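PDB 1ZX5: mannosephosphate isomerase, putative from Archaeoglobus fulgidus, which probably catalyses the zinc-dependent interconversion of D-mannose 6-phosphate and D-fructose 6-phosphate, as a member of the type 1 mannose-6-phosphate isomerase family. Local coordinates for residues F124-A129 with T162-T167; E118-V123 with G223-E228. One frame throughout, in Å; residues are numbered along the deposited sequence.

Contact 1 of 2, residues F124-A129 with T162-T167; sequences FNKGKA and TTPYDT
T162 holds the loop N125-G127 through three hydrogen bonds. Its hydroxyl donates to the backbone carbonyl of N125, with T162 OG1 2.8 Å from N125 O. The same oxygen accepts from the backbone of G127, where G127 N to T162 OG1 is 3.0 Å and the N-H points almost straight at it (164°). One buried side-chain oxygen thus bridges two backbone groups. With chi1 at 68°, OG1 sits between the backbone N and the carbonyl carbon of T162, facing the loop, while CG2 turns to the A129 methyl. T162 N then bonds to G127 O at 3.0 Å.

These bonds join two loops beside the six-stranded sheet that holds strands 119-123 and 167-170. One leads from strand 119-123 into strand 128-131; the other leaves strand 157-161 and makes a type II turn from T163 to D166. Inside that turn, T163 N meets D166 OD2 from above the carboxylate plane.

Packing contacts complete the joint. P164 lays CB and CG against F124 O in van der Waals contact. Its CD makes an apolar contact with K126 CG at 3.9 Å. Y165 CE1 comes to the edge of the F124 ring, 3.7 Å from F124 CD1; the two rings meet obliquely, with planes at 88°. Y165 OH bonds onward to E256.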
loop_
_atom_site.group_PDB
_atom_site.type_symbol
_atom_site.label_atom_id
_atom_site.label_comp_id
_atom_site.label_asym_id
_atom_site.label_seq_id
_atom_site.Cartn_x
_atom_site.Cartn_y
_atom_site.Cartn_z
ATOM N N PHE A 124 7.844 -4.725 -7.457
ATOM C CA PHE A 124 7.695 -4.931 -8.897
ATOM C C PHE A 124 8.995 -5.124 -9.649
ATOM O O PHE A 124 8.974 -5.423 -10.831
ATOM C CB PHE A 124 6.892 -3.785 -9.537
ATOM C CG PHE A 124 5.466 -3.733 -9.079
ATOM C CD1 PHE A 124 4.597 -4.797 -9.340
ATOM C CD2 PHE A 124 5.001 -2.653 -8.355
ATOM C CE1 PHE A 124 3.279 -4.776 -8.895
ATOM C CE2 PHE A 124 3.680 -2.606 -7.922
ATOM C CZ PHE A 124 2.814 -3.673 -8.196
ATOM N N ASN A 125 10.129 -4.957 -8.980
ATOM C CA ASN A 125 11.397 -4.943 -9.692
ATOM C C ASN A 125 12.501 -5.558 -8.846
ATOM O O ASN A 125 12.238 -6.089 -7.769
ATOM C CB ASN A 125 11.749 -3.505 -10.141
ATOM C CG ASN A 125 12.170 -2.604 -8.978
ATOM O OD1 ASN A 125 11.693 -2.752 -7.848
ATOM N ND2 ASN A 125 13.078 -1.672 -9.254
ATOM N N LYS A 126 13.730 -5.475 -9.341
ATOM C CA LYS A 126 14.889 -5.902 -8.578
ATOM C C LYS A 126 15.560 -4.685 -7.950
ATOM O O LYS A 126 16.216 -3.881 -8.620
ATOM C CB LYS A 126 15.831 -6.755 -9.440
ATOM C CG LYS A 126 15.030 -7.810 -10.250
ATOM C CD LYS A 126 15.772 -9.111 -10.589
ATOM C CE LYS A 126 16.691 -8.949 -11.767
ATOM N NZ LYS A 126 17.620 -10.130 -11.878
ATOM N N GLY A 127 15.348 -4.542 -6.651
ATOM C CA GLY A 127 15.843 -3.395 -5.908
ATOM C C GLY A 127 16.244 -3.895 -4.546
ATOM O O GLY A 127 16.490 -5.090 -4.375
ATOM N N LYS A 128 16.295 -2.989 -3.576
ATOM C CA LYS A 128 16.656 -3.357 -2.213
ATOM C C LYS A 128 15.599 -2.918 -1.210
ATOM O O LYS A 128 15.252 -1.736 -1.135
ATOM C CB LYS A 128 18.015 -2.767 -1.843
ATOM C CG LYS A 128 19.182 -3.596 -2.321
ATOM C CD LYS A 128 20.431 -2.752 -2.512
ATOM C CE LYS A 128 21.642 -3.653 -2.681
ATOM N NZ LYS A 128 22.616 -3.161 -3.720
ATOM N N ALA A 129 15.082 -3.886 -0.464
ATOM C CA ALA A 129 14.192 -3.625 0.649
ATOM C C ALA A 129 14.964 -3.858 1.950
ATOM O O ALA A 129 15.778 -4.779 2.045
ATOM C CB ALA A 129 12.970 -4.532 0.575
ATOM N N THR A 162 15.551 -7.922 -4.049
ATOM C CA THR A 162 14.249 -8.417 -4.469
ATOM C C THR A 162 14.234 -8.926 -5.907
ATOM O O THR A 162 15.141 -8.644 -6.695
ATOM C CB THR A 162 13.165 -7.335 -4.286
ATOM O OG1 THR A 162 13.393 -6.253 -5.200
ATOM C CG2 THR A 162 13.171 -6.795 -2.850
ATOM N N THR A 163 13.206 -9.715 -6.215
ATOM C CA THR A 163 12.789 -10.002 -7.586
ATOM C C THR A 163 11.324 -9.590 -7.648
ATOM O O THR A 163 10.680 -9.491 -6.596
ATOM C CB THR A 163 12.941 -11.506 -7.958
ATOM O OG1 THR A 163 12.219 -12.310 -7.017
ATOM C CG2 THR A 163 14.421 -11.929 -7.978
ATOM N N PRO A 164 10.793 -9.323 -8.863
ATOM C CA PRO A 164 9.397 -8.914 -8.964
ATOM C C PRO A 164 8.453 -9.830 -8.181
ATOM O O PRO A 164 8.600 -11.069 -8.214
ATOM C CB PRO A 164 9.114 -9.031 -10.466
ATOM C CG PRO A 164 10.429 -8.758 -11.103
ATOM C CD PRO A 164 11.453 -9.364 -10.187
ATOM N N TYR A 165 7.488 -9.210 -7.505
ATOM C CA TYR A 165 6.396 -9.886 -6.808
ATOM C C TYR A 165 6.773 -10.528 -5.468
ATOM O O TYR A 165 5.940 -11.197 -4.854
ATOM C CB TYR A 165 5.603 -10.837 -7.745
ATOM C CG TYR A 165 5.120 -10.104 -8.975
ATOM C CD1 TYR A 165 4.157 -9.092 -8.869
ATOM C CD2 TYR A 165 5.666 -10.377 -10.241
ATOM C CE1 TYR A 165 3.730 -8.370 -10.002
ATOM C CE2 TYR A 165 5.258 -9.662 -11.373
ATOM C CZ TYR A 165 4.287 -8.661 -11.241
ATOM O OH TYR A 165 3.865 -7.956 -12.345
ATOM N N ASP A 166 8.012 -10.318 -5.014
ATOM C CA ASP A 166 8.339 -10.558 -3.613
ATOM C C ASP A 166 7.410 -9.702 -2.781
ATOM O O ASP A 166 7.008 -8.606 -3.222
ATOM C CB ASP A 166 9.782 -10.155 -3.290
ATOM C CG ASP A 166 10.789 -11.153 -3.789
ATOM O OD1 ASP A 166 10.393 -12.266 -4.216
ATOM O OD2 ASP A 166 11.988 -10.823 -3.767
ATOM N N THR A 167 7.069 -10.200 -1.591
ATOM C CA THR A 167 6.234 -9.466 -0.661
ATOM C C THR A 167 6.897 -9.324 0.702
ATOM O O THR A 167 7.771 -10.114 1.084
ATOM C CB THR A 167 4.823 -10.112 -0.463
ATOM O OG1 THR A 167 4.955 -11.400 0.138
ATOM C CG2 THR A 167 4.053 -10.239 -1.772
#

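Contact 2 of 2, residues E118-V123 with G223-E228; sequences ESAWLV and GMAETE
E118 and T227 meet side chain to side chain beside the ends of two strands whose sheets face each other. Strand 119-123 belongs to the sheet of the catalytic cupin domain. Strand 224-226 is an outermost strand of the next cupin-type sheet. The two segments run nearly antiparallel, 168° apart, but no backbone hydrogen bond joins them.

T227 buries the most surface. Its OG1 lies 2.9 Å from E118 OE2, a weak hydrogen bond at best, since the hydroxyl proton has another acceptor within reach. It also accepts from the backbone N of N229. The other carboxylate oxygen, E118 OE1, comes to 3.4 Å from T227 CB. E118 reaches across with an extended chain beyond CG, and the two side chains approach from opposite directions. Without the carboxylate, as with an alanine at E118, T227 OG1 would probably lose its partner across the contact and a gap would open beside T227 CB.

A120 is next in area, and it meets A225. The two methyls point at each other, with A120 CB 4.3 Å from A225 CB. Such small side chains let the backbones come close here, at 6.2 Å between A120 CA and A225 CA. Further along, L122 CD1 rests 4.1 Å from G223 CA.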
loop_
_atom_site.group_PDB
_atom_site.type_symbol
_atom_site.label_atom_id
_atom_site.label_comp_id
_atom_site.label_asym_id
_atom_site.label_seq_id
_atom_site.Cartn_x
_atom_site.Cartn_y
_atom_site.Cartn_z
ATOM N N GLU A 118 -0.027 -0.864 9.925
ATOM C CA GLU A 118 0.557 -2.127 9.455
ATOM C C GLU A 118 0.481 -2.090 7.933
ATOM O O GLU A 118 -0.434 -1.482 7.378
ATOM C CB GLU A 118 -0.215 -3.331 9.999
ATOM C CG GLU A 118 -1.722 -3.314 9.632
ATOM C CD GLU A 118 -2.510 -4.553 10.115
ATOM O OE1 GLU A 118 -1.933 -5.402 10.850
ATOM O OE2 GLU A 118 -3.715 -4.663 9.754
ATOM N N SER A 119 1.431 -2.721 7.252
ATOM C CA SER A 119 1.407 -2.718 5.795
ATOM C C SER A 119 1.929 -3.984 5.130
ATOM O O SER A 119 2.753 -4.725 5.685
ATOM C CB SER A 119 2.142 -1.496 5.248
ATOM O OG SER A 119 3.493 -1.561 5.611
ATOM N N ALA A 120 1.401 -4.226 3.935
ATOM C CA ALA A 120 1.826 -5.301 3.080
ATOM C C ALA A 120 2.402 -4.673 1.800
ATOM O O ALA A 120 1.813 -3.767 1.211
ATOM C CB ALA A 120 0.651 -6.228 2.779
ATOM N N TRP A 121 3.569 -5.155 1.394
ATOM C CA TRP A 121 4.308 -4.620 0.253
ATOM C C TRP A 121 4.334 -5.666 -0.836
ATOM O O TRP A 121 4.543 -6.840 -0.555
ATOM C CB TRP A 121 5.760 -4.354 0.658
ATOM C CG TRP A 121 6.008 -3.143 1.508
ATOM C CD1 TRP A 121 5.090 -2.410 2.210
ATOM C CD2 TRP A 121 7.284 -2.543 1.765
ATOM N NE1 TRP A 121 5.711 -1.374 2.865
ATOM C CE2 TRP A 121 7.060 -1.431 2.607
ATOM C CE3 TRP A 121 8.602 -2.842 1.363
ATOM C CZ2 TRP A 121 8.112 -0.612 3.065
ATOM C CZ3 TRP A 121 9.651 -2.021 1.815
ATOM C CH2 TRP A 121 9.397 -0.923 2.654
ATOM N N LEU A 122 4.102 -5.233 -2.070
ATOM C CA LEU A 122 4.314 -6.047 -3.257
ATOM C C LEU A 122 5.282 -5.287 -4.156
ATOM O O LEU A 122 5.001 -4.182 -4.620
ATOM C CB LEU A 122 3.003 -6.336 -3.996
ATOM C CG LEU A 122 3.131 -7.220 -5.251
ATOM C CD1 LEU A 122 3.423 -8.700 -4.906
ATOM C CD2 LEU A 122 1.882 -7.092 -6.132
ATOM N N VAL A 123 6.428 -5.901 -4.383
ATOM C CA VAL A 123 7.538 -5.289 -5.089
ATOM C C VAL A 123 7.412 -5.629 -6.581
ATOM O O VAL A 123 6.923 -6.698 -6.930
ATOM C CB VAL A 123 8.853 -5.838 -4.458
ATOM C CG1 VAL A 123 10.040 -5.705 -5.373
ATOM C CG2 VAL A 123 9.103 -5.209 -3.068
ATOM N N GLY A 223 4.073 -13.196 -4.448
ATOM C CA GLY A 223 2.795 -12.725 -4.976
ATOM C C GLY A 223 1.614 -12.703 -4.015
ATOM O O GLY A 223 0.475 -12.594 -4.450
HETATM N N MSE A 224 1.870 -12.770 -2.711
HETATM C CA MSE A 224 0.804 -13.011 -1.753
HETATM C C MSE A 224 1.232 -12.624 -0.346
HETATM O O MSE A 224 2.195 -13.176 0.189
HETATM C CB MSE A 224 0.493 -14.499 -1.783
HETATM C CG MSE A 224 -0.895 -14.916 -1.449
HETATM SE SE MSE A 224 -0.863 -16.904 -1.616
HETATM C CE MSE A 224 -1.012 -17.351 0.307
ATOM N N ALA A 225 0.517 -11.678 0.254
ATOM C CA ALA A 225 0.776 -11.272 1.630
ATOM C C ALA A 225 -0.497 -10.773 2.295
ATOM O O ALA A 225 -1.398 -10.271 1.620
ATOM C CB ALA A 225 1.862 -10.182 1.682
ATOM N N GLU A 226 -0.564 -10.910 3.619
ATOM C CA GLU A 226 -1.678 -10.369 4.387
ATOM C C GLU A 226 -1.328 -9.958 5.820
ATOM O O GLU A 226 -0.314 -10.373 6.386
ATOM C CB GLU A 226 -2.919 -11.291 4.344
ATOM C CG GLU A 226 -2.690 -12.739 4.685
ATOM C CD GLU A 226 -3.946 -13.613 4.518
ATOM O OE1 GLU A 226 -4.602 -13.619 3.441
ATOM O OE2 GLU A 226 -4.280 -14.301 5.491
ATOM N N THR A 227 -2.174 -9.093 6.371
ATOM C CA THR A 227 -2.159 -8.760 7.786
ATOM C C THR A 227 -3.442 -9.372 8.344
ATOM O O THR A 227 -4.061 -10.204 7.670
ATOM C CB THR A 227 -2.100 -7.236 8.007
ATOM O OG1 THR A 227 -3.352 -6.645 7.643
ATOM C CG2 THR A 227 -0.985 -6.606 7.173
ATOM N N GLU A 228 -3.869 -8.993 9.551
ATOM C CA GLU A 228 -5.126 -9.554 10.057
ATOM C C GLU A 228 -6.331 -8.805 9.500
ATOM O O GLU A 228 -7.460 -9.260 9.638
ATOM C CB GLU A 228 -5.170 -9.608 11.597
ATOM C CG GLU A 228 -4.377 -10.786 12.248
ATOM C CD GLU A 228 -5.022 -12.172 12.024
ATOM O OE1 GLU A 228 -5.533 -12.756 13.011
ATOM O OE2 GLU A 228 -5.021 -12.688 10.873
#

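The centres of contacts 1 and 2 lie about 13 Å apart. Along the chain the order is 118-123, 124-129, 162-167, 223-228, and contact 1 is nested inside the loop closed by contact 2. Strand 119-123 runs straight into the loop of contact 1. Strand 167-170, which starts at the end of contact 1, pairs with strand 119-123 in the six-stranded sheet. Probable backbone hydrogen bonds link the contacts: Y165 N to V123 O, and Y165 O to G223 N. Y165 therefore bridges both segments of contact 2. Contact 2 joins the catalytic domain to the following cupin domain; contact 1 ties loops next to that junction. The bound fructofuranose lies elsewhere, at residues such as F151 and K154.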